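Local coordinates for protein SnoK (Streptomyces nogalater, PDB 5EPA) that forms a carbon ring in nogalamycin biosynthesis as a non-heme iron, 2-oxoglutarate-dependent carbocyclase, at residues 39-53 and 94-107. Numbering follows the deposited sequence.
Sequences VHIPRVLSETEVTAF and LVLHPEISGIALRL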
loop_
_atom_site.group_PDB
_atom_site.type_symbol
_atom_site.label_atom_id
_atom_site.label_comp_id
_atom_site.label_asym_id
_atom_site.label_seq_id
_atom_site.Cartn_x
_atom_site.Cartn_y
_atom_site.Cartn_z
ATOM N N VAL A 39 -2.800 8.791 -6.782
ATOM C CA VAL A 39 -1.999 9.900 -7.281
ATOM C C VAL A 39 -0.521 9.651 -7.093
ATOM O O VAL A 39 -0.070 9.175 -6.050
ATOM C CB VAL A 39 -2.395 11.251 -6.647
ATOM C CG1 VAL A 39 -2.022 11.338 -5.164
ATOM C CG2 VAL A 39 -1.771 12.409 -7.402
ATOM N N HIS A 40 0.220 10.014 -8.118
ATOM C CA HIS A 40 1.675 9.906 -8.140
ATOM C C HIS A 40 2.289 11.206 -7.653
ATOM O O HIS A 40 2.109 12.241 -8.266
ATOM C CB HIS A 40 2.146 9.611 -9.575
ATOM C CG HIS A 40 3.646 9.612 -9.752
ATOM N ND1 HIS A 40 4.248 9.870 -10.958
ATOM C CD2 HIS A 40 4.647 9.420 -8.869
ATOM C CE1 HIS A 40 5.555 9.820 -10.816
ATOM N NE2 HIS A 40 5.824 9.541 -9.557
ATOM N N ILE A 41 2.996 11.149 -6.531
ATOM C CA ILE A 41 3.692 12.319 -6.008
ATOM C C ILE A 41 5.209 12.126 -6.145
ATOM O O ILE A 41 5.790 11.280 -5.500
ATOM C CB ILE A 41 3.355 12.552 -4.548
ATOM C CG1 ILE A 41 1.838 12.618 -4.359
ATOM C CG2 ILE A 41 4.015 13.829 -4.060
ATOM C CD1 ILE A 41 1.139 13.753 -5.093
ATOM N N PRO A 42 5.848 12.912 -7.000
ATOM C CA PRO A 42 7.278 12.680 -7.140
ATOM C C PRO A 42 8.162 13.379 -6.101
ATOM O O PRO A 42 7.795 14.423 -5.539
ATOM C CB PRO A 42 7.588 13.221 -8.537
ATOM C CG PRO A 42 6.471 14.161 -8.861
ATOM C CD PRO A 42 5.366 14.003 -7.867
ATOM N N ARG A 43 9.352 12.809 -5.926
ATOM C CA ARG A 43 10.422 13.424 -5.156
ATOM C C ARG A 43 10.013 13.785 -3.704
ATOM O O ARG A 43 10.155 14.899 -3.279
ATOM C CB ARG A 43 10.956 14.640 -5.893
ATOM C CG ARG A 43 11.455 14.321 -7.301
ATOM C CD ARG A 43 11.958 15.574 -8.029
ATOM N NE ARG A 43 10.853 16.505 -8.244
ATOM C CZ ARG A 43 10.000 16.458 -9.248
ATOM N NH1 ARG A 43 10.098 15.506 -10.176
ATOM N NH2 ARG A 43 9.026 17.356 -9.313
ATOM N N VAL A 44 9.492 12.817 -2.974
ATOM C CA VAL A 44 9.114 13.050 -1.614
ATOM C C VAL A 44 10.331 12.801 -0.712
ATOM O O VAL A 44 10.593 13.581 0.195
ATOM C CB VAL A 44 7.948 12.147 -1.189
ATOM C CG1 VAL A 44 7.564 12.418 0.244
ATOM C CG2 VAL A 44 6.742 12.358 -2.108
ATOM N N LEU A 45 11.041 11.700 -0.986
ATOM C CA LEU A 45 12.300 11.352 -0.337
ATOM C C LEU A 45 13.494 11.705 -1.176
ATOM O O LEU A 45 13.511 11.470 -2.378
ATOM C CB LEU A 45 12.358 9.858 -0.087
ATOM C CG LEU A 45 11.241 9.268 0.758
ATOM C CD1 LEU A 45 11.491 7.790 0.942
ATOM C CD2 LEU A 45 11.180 9.941 2.145
ATOM N N SER A 46 14.523 12.230 -0.528
ATOM C CA SER A 46 15.793 12.516 -1.168
ATOM C C SER A 46 16.563 11.213 -1.440
ATOM O O SER A 46 16.248 10.160 -0.893
ATOM C CB SER A 46 16.649 13.387 -0.239
ATOM O OG SER A 46 16.978 12.664 0.941
ATOM N N GLU A 47 17.596 11.308 -2.269
ATOM C CA GLU A 47 18.487 10.160 -2.569
ATOM C C GLU A 47 19.087 9.597 -1.279
ATOM O O GLU A 47 19.166 8.396 -1.090
ATOM C CB GLU A 47 19.557 10.575 -3.596
ATOM C CG GLU A 47 18.894 10.810 -4.942
ATOM C CD GLU A 47 19.816 11.414 -5.997
ATOM O OE1 GLU A 47 20.632 12.320 -5.663
ATOM O OE2 GLU A 47 19.714 10.973 -7.178
ATOM N N THR A 48 19.485 10.486 -0.386
ATOM C CA THR A 48 20.060 10.099 0.878
ATOM C C THR A 48 19.068 9.308 1.720
ATOM O O THR A 48 19.418 8.265 2.272
ATOM C CB THR A 48 20.523 11.338 1.639
ATOM O OG1 THR A 48 21.541 11.979 0.885
ATOM C CG2 THR A 48 21.068 10.984 3.061
ATOM N N GLU A 49 17.847 9.805 1.853
ATOM C CA GLU A 49 16.796 9.082 2.599
ATOM C C GLU A 49 16.451 7.725 1.999
ATOM O O GLU A 49 16.298 6.763 2.716
ATOM C CB GLU A 49 15.515 9.900 2.693
ATOM C CG GLU A 49 15.607 11.133 3.618
ATOM C CD GLU A 49 14.382 12.035 3.502
ATOM O OE1 GLU A 49 14.045 12.498 2.358
ATOM O OE2 GLU A 49 13.738 12.269 4.528
ATOM N N VAL A 50 16.341 7.648 0.660
ATOM C CA VAL A 50 16.123 6.380 -0.019
ATOM C C VAL A 50 17.210 5.355 0.361
ATOM O O VAL A 50 16.937 4.227 0.672
ATOM C CB VAL A 50 16.125 6.573 -1.557
ATOM C CG1 VAL A 50 16.178 5.235 -2.291
ATOM C CG2 VAL A 50 14.914 7.359 -2.012
ATOM N N THR A 51 18.454 5.757 0.278
ATOM C CA THR A 51 19.566 4.880 0.609
ATOM C C THR A 51 19.454 4.365 2.051
ATOM O O THR A 51 19.653 3.190 2.289
ATOM C CB THR A 51 20.911 5.615 0.472
ATOM O OG1 THR A 51 21.102 5.953 -0.898
ATOM C CG2 THR A 51 22.109 4.751 0.934
ATOM N N ALA A 52 19.166 5.254 2.982
ATOM C CA ALA A 52 19.092 4.882 4.412
ATOM C C ALA A 52 17.889 3.975 4.688
ATOM O O ALA A 52 18.010 2.978 5.373
ATOM C CB ALA A 52 19.019 6.115 5.297
ATOM N N PHE A 53 16.744 4.287 4.090
ATOM C CA PHE A 53 15.553 3.473 4.315
ATOM C C PHE A 53 15.684 2.129 3.628
ATOM O O PHE A 53 15.283 1.103 4.185
ATOM C CB PHE A 53 14.273 4.195 3.890
ATOM C CG PHE A 53 13.875 5.287 4.813
ATOM C CD1 PHE A 53 13.809 5.065 6.168
ATOM C CD2 PHE A 53 13.590 6.539 4.347
ATOM C CE1 PHE A 53 13.499 6.099 7.056
ATOM C CE2 PHE A 53 13.258 7.577 5.227
ATOM C CZ PHE A 53 13.219 7.352 6.582
ATOM N N LEU A 94 10.007 6.578 8.720
ATOM C CA LEU A 94 9.463 6.395 7.404
ATOM C C LEU A 94 7.948 6.500 7.425
ATOM O O LEU A 94 7.389 7.278 6.678
ATOM C CB LEU A 94 9.864 5.036 6.808
ATOM C CG LEU A 94 9.418 4.750 5.393
ATOM C CD1 LEU A 94 9.960 5.778 4.409
ATOM C CD2 LEU A 94 9.865 3.371 4.956
ATOM N N VAL A 95 7.285 5.719 8.268
ATOM C CA VAL A 95 5.827 5.738 8.336
ATOM C C VAL A 95 5.249 7.045 8.925
ATOM O O VAL A 95 4.166 7.462 8.529
ATOM C CB VAL A 95 5.233 4.525 9.089
ATOM C CG1 VAL A 95 5.667 3.231 8.423
ATOM C CG2 VAL A 95 5.618 4.509 10.572
ATOM N N LEU A 96 5.994 7.677 9.833
ATOM C CA LEU A 96 5.669 9.000 10.334
ATOM C C LEU A 96 6.588 10.057 9.754
ATOM O O LEU A 96 6.715 11.125 10.322
ATOM C CB LEU A 96 5.736 9.042 11.868
ATOM C CG LEU A 96 4.809 8.084 12.612
ATOM C CD1 LEU A 96 4.954 8.237 14.118
ATOM C CD2 LEU A 96 3.354 8.293 12.215
ATOM N N HIS A 97 7.162 9.809 8.580
ATOM C CA HIS A 97 7.898 10.824 7.856
ATOM C C HIS A 97 6.986 12.037 7.726
ATOM O O HIS A 97 5.801 11.882 7.403
ATOM C CB HIS A 97 8.301 10.306 6.471
ATOM C CG HIS A 97 9.270 11.183 5.749
ATOM N ND1 HIS A 97 8.872 12.203 4.920
ATOM C CD2 HIS A 97 10.628 11.179 5.714
ATOM C CE1 HIS A 97 9.939 12.814 4.433
ATOM N NE2 HIS A 97 11.019 12.204 4.890
ATOM N N PRO A 98 7.512 13.252 7.983
ATOM C CA PRO A 98 6.620 14.413 7.965
ATOM C C PRO A 98 5.993 14.690 6.613
ATOM O O PRO A 98 4.840 15.092 6.545
ATOM C CB PRO A 98 7.531 15.572 8.363
ATOM C CG PRO A 98 8.704 14.932 9.063
ATOM C CD PRO A 98 8.871 13.591 8.451
ATOM N N GLU A 99 6.741 14.489 5.534
ATOM C CA GLU A 99 6.196 14.775 4.238
ATOM C C GLU A 99 5.270 13.661 3.764
ATOM O O GLU A 99 4.153 13.921 3.303
ATOM C CB GLU A 99 7.309 15.067 3.222
ATOM C CG GLU A 99 8.352 16.093 3.696
ATOM C CD GLU A 99 7.777 17.392 4.256
ATOM O OE1 GLU A 99 6.544 17.676 4.151
ATOM O OE2 GLU A 99 8.579 18.169 4.800
ATOM N N ILE A 100 5.696 12.415 3.861
ATOM C CA ILE A 100 4.861 11.322 3.390
ATOM C C ILE A 100 3.529 11.302 4.150
ATOM O O ILE A 100 2.481 11.152 3.543
ATOM C CB ILE A 100 5.552 9.949 3.543
ATOM C CG1 ILE A 100 6.822 9.879 2.694
ATOM C CG2 ILE A 100 4.594 8.834 3.154
ATOM C CD1 ILE A 100 7.642 8.619 2.941
ATOM N N SER A 101 3.597 11.347 5.493
ATOM C CA SER A 101 2.409 11.179 6.318
ATOM C C SER A 101 1.593 12.453 6.266
ATOM O O SER A 101 0.373 12.413 6.286
ATOM C CB SER A 101 2.747 10.780 7.784
ATOM O OG SER A 101 3.450 11.791 8.454
ATOM N N GLY A 102 2.252 13.590 6.179
ATOM C CA GLY A 102 1.523 14.858 6.032
ATOM C C GLY A 102 0.759 14.975 4.696
ATOM O O GLY A 102 -0.340 15.531 4.635
ATOM N N ILE A 103 1.355 14.452 3.627
ATOM C CA ILE A 103 0.684 14.408 2.333
ATOM C C ILE A 103 -0.504 13.468 2.413
ATOM O O ILE A 103 -1.566 13.787 1.932
ATOM C CB ILE A 103 1.652 13.970 1.198
ATOM C CG1 ILE A 103 2.630 15.112 0.894
ATOM C CG2 ILE A 103 0.881 13.601 -0.067
ATOM C CD1 ILE A 103 3.843 14.665 0.116
ATOM N N ALA A 104 -0.313 12.320 3.048
ATOM C CA ALA A 104 -1.409 11.344 3.223
ATOM C C ALA A 104 -2.604 11.958 3.918
ATOM O O ALA A 104 -3.736 11.787 3.500
ATOM C CB ALA A 104 -0.938 10.163 4.047
ATOM N N LEU A 105 -2.310 12.752 4.927
ATOM C CA LEU A 105 -3.330 13.459 5.661
ATOM C C LEU A 105 -4.109 14.451 4.789
ATOM O O LEU A 105 -5.336 14.568 4.885
ATOM C CB LEU A 105 -2.681 14.174 6.862
ATOM C CG LEU A 105 -3.549 14.606 8.014
ATOM C CD1 LEU A 105 -4.323 13.420 8.585
ATOM C CD2 LEU A 105 -2.678 15.224 9.110
ATOM N N ARG A 106 -3.402 15.193 3.963
ATOM C CA ARG A 106 -4.057 16.161 3.073
ATOM C C ARG A 106 -4.904 15.458 2.020
ATOM O O ARG A 106 -5.992 15.889 1.694
ATOM C CB ARG A 106 -3.027 17.099 2.437
ATOM C CG ARG A 106 -2.527 18.149 3.419
ATOM C CD ARG A 106 -1.845 19.363 2.800
ATOM N NE ARG A 106 -2.631 19.944 1.710
ATOM C CZ ARG A 106 -2.171 20.804 0.795
ATOM N NH1 ARG A 106 -0.904 21.207 0.804
ATOM N NH2 ARG A 106 -3.000 21.267 -0.145
ATOM N N LEU A 107 -4.404 14.352 1.506
ATOM C CA LEU A 107 -5.120 13.606 0.505
ATOM C C LEU A 107 -6.394 13.004 1.104
ATOM O O LEU A 107 -7.477 13.090 0.492
ATOM C CB LEU A 107 -4.232 12.510 -0.076
ATOM C CG LEU A 107 -3.030 12.984 -0.912
ATOM C CD1 LEU A 107 -2.208 11.803 -1.377
ATOM C CD2 LEU A 107 -3.446 13.777 -2.152
#
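Glu-49 and His-97 meet across the contact through a histidine-carboxylate hydrogen bond: NE2 of His-97 donates to OE2 of Glu-49 at 2.7 Å. The oxygen lies in the imidazole plane, but the donor reaches the syn side of the carboxylate tilted 33° out of its plane. Both side chains also serve helix starts. OE1 of Glu-49 accepts from the backbone N of Ser-46 and OG of Ser-46 from the backbone N of Glu-49, a capping box that fixes the carboxylate. His-97 is the N-cap of helix 98-108: its ring, swung away from the backbone N (chi1 -169°), presents ND1 to Ile-100 N, a weak bond at 3.4 Å. A leucine at Glu-49 would probably leave His-97 NE2 and the backbone N of Ser-46 without their acceptor and the imidazole freer to turn.

Glu-49 is partly exposed, whereas His-97 and the apolar side chains beside it are buried and tightly packed. CD2 of Leu-45 sits 3.8 Å from the centroid of the His-97 ring, over one face, with CD of Pro-98 on the other. CD1 of Leu-94 makes a second CH-pi contact, 3.7 Å above the plane of the Phe-53 ring. Val-44 pushes CG1 to 3.6 Å from CG1 of Ile-100, crossing it nearly at right angles. On the solvent side, partly exposed Glu-99 touches Val-44 CG1 with CB, while its bent chain takes OE1 away to the backbone N of Ala-22. The fit is looser between CG2 of Ile-41 and CD1 of Ile-103, 4.3 Å apart, and closes again where CG1 of Val-39 meets CD1 of Leu-107 at 3.8 Å.

Helix 98-108 lies against a face of the larger antiparallel sheet of this cupin-clan fold, from edge strand 38-41 and Phe-215 of strand 213-217 to Tyr-240 of strand 233-242 and Leu-112 of strand 112-122.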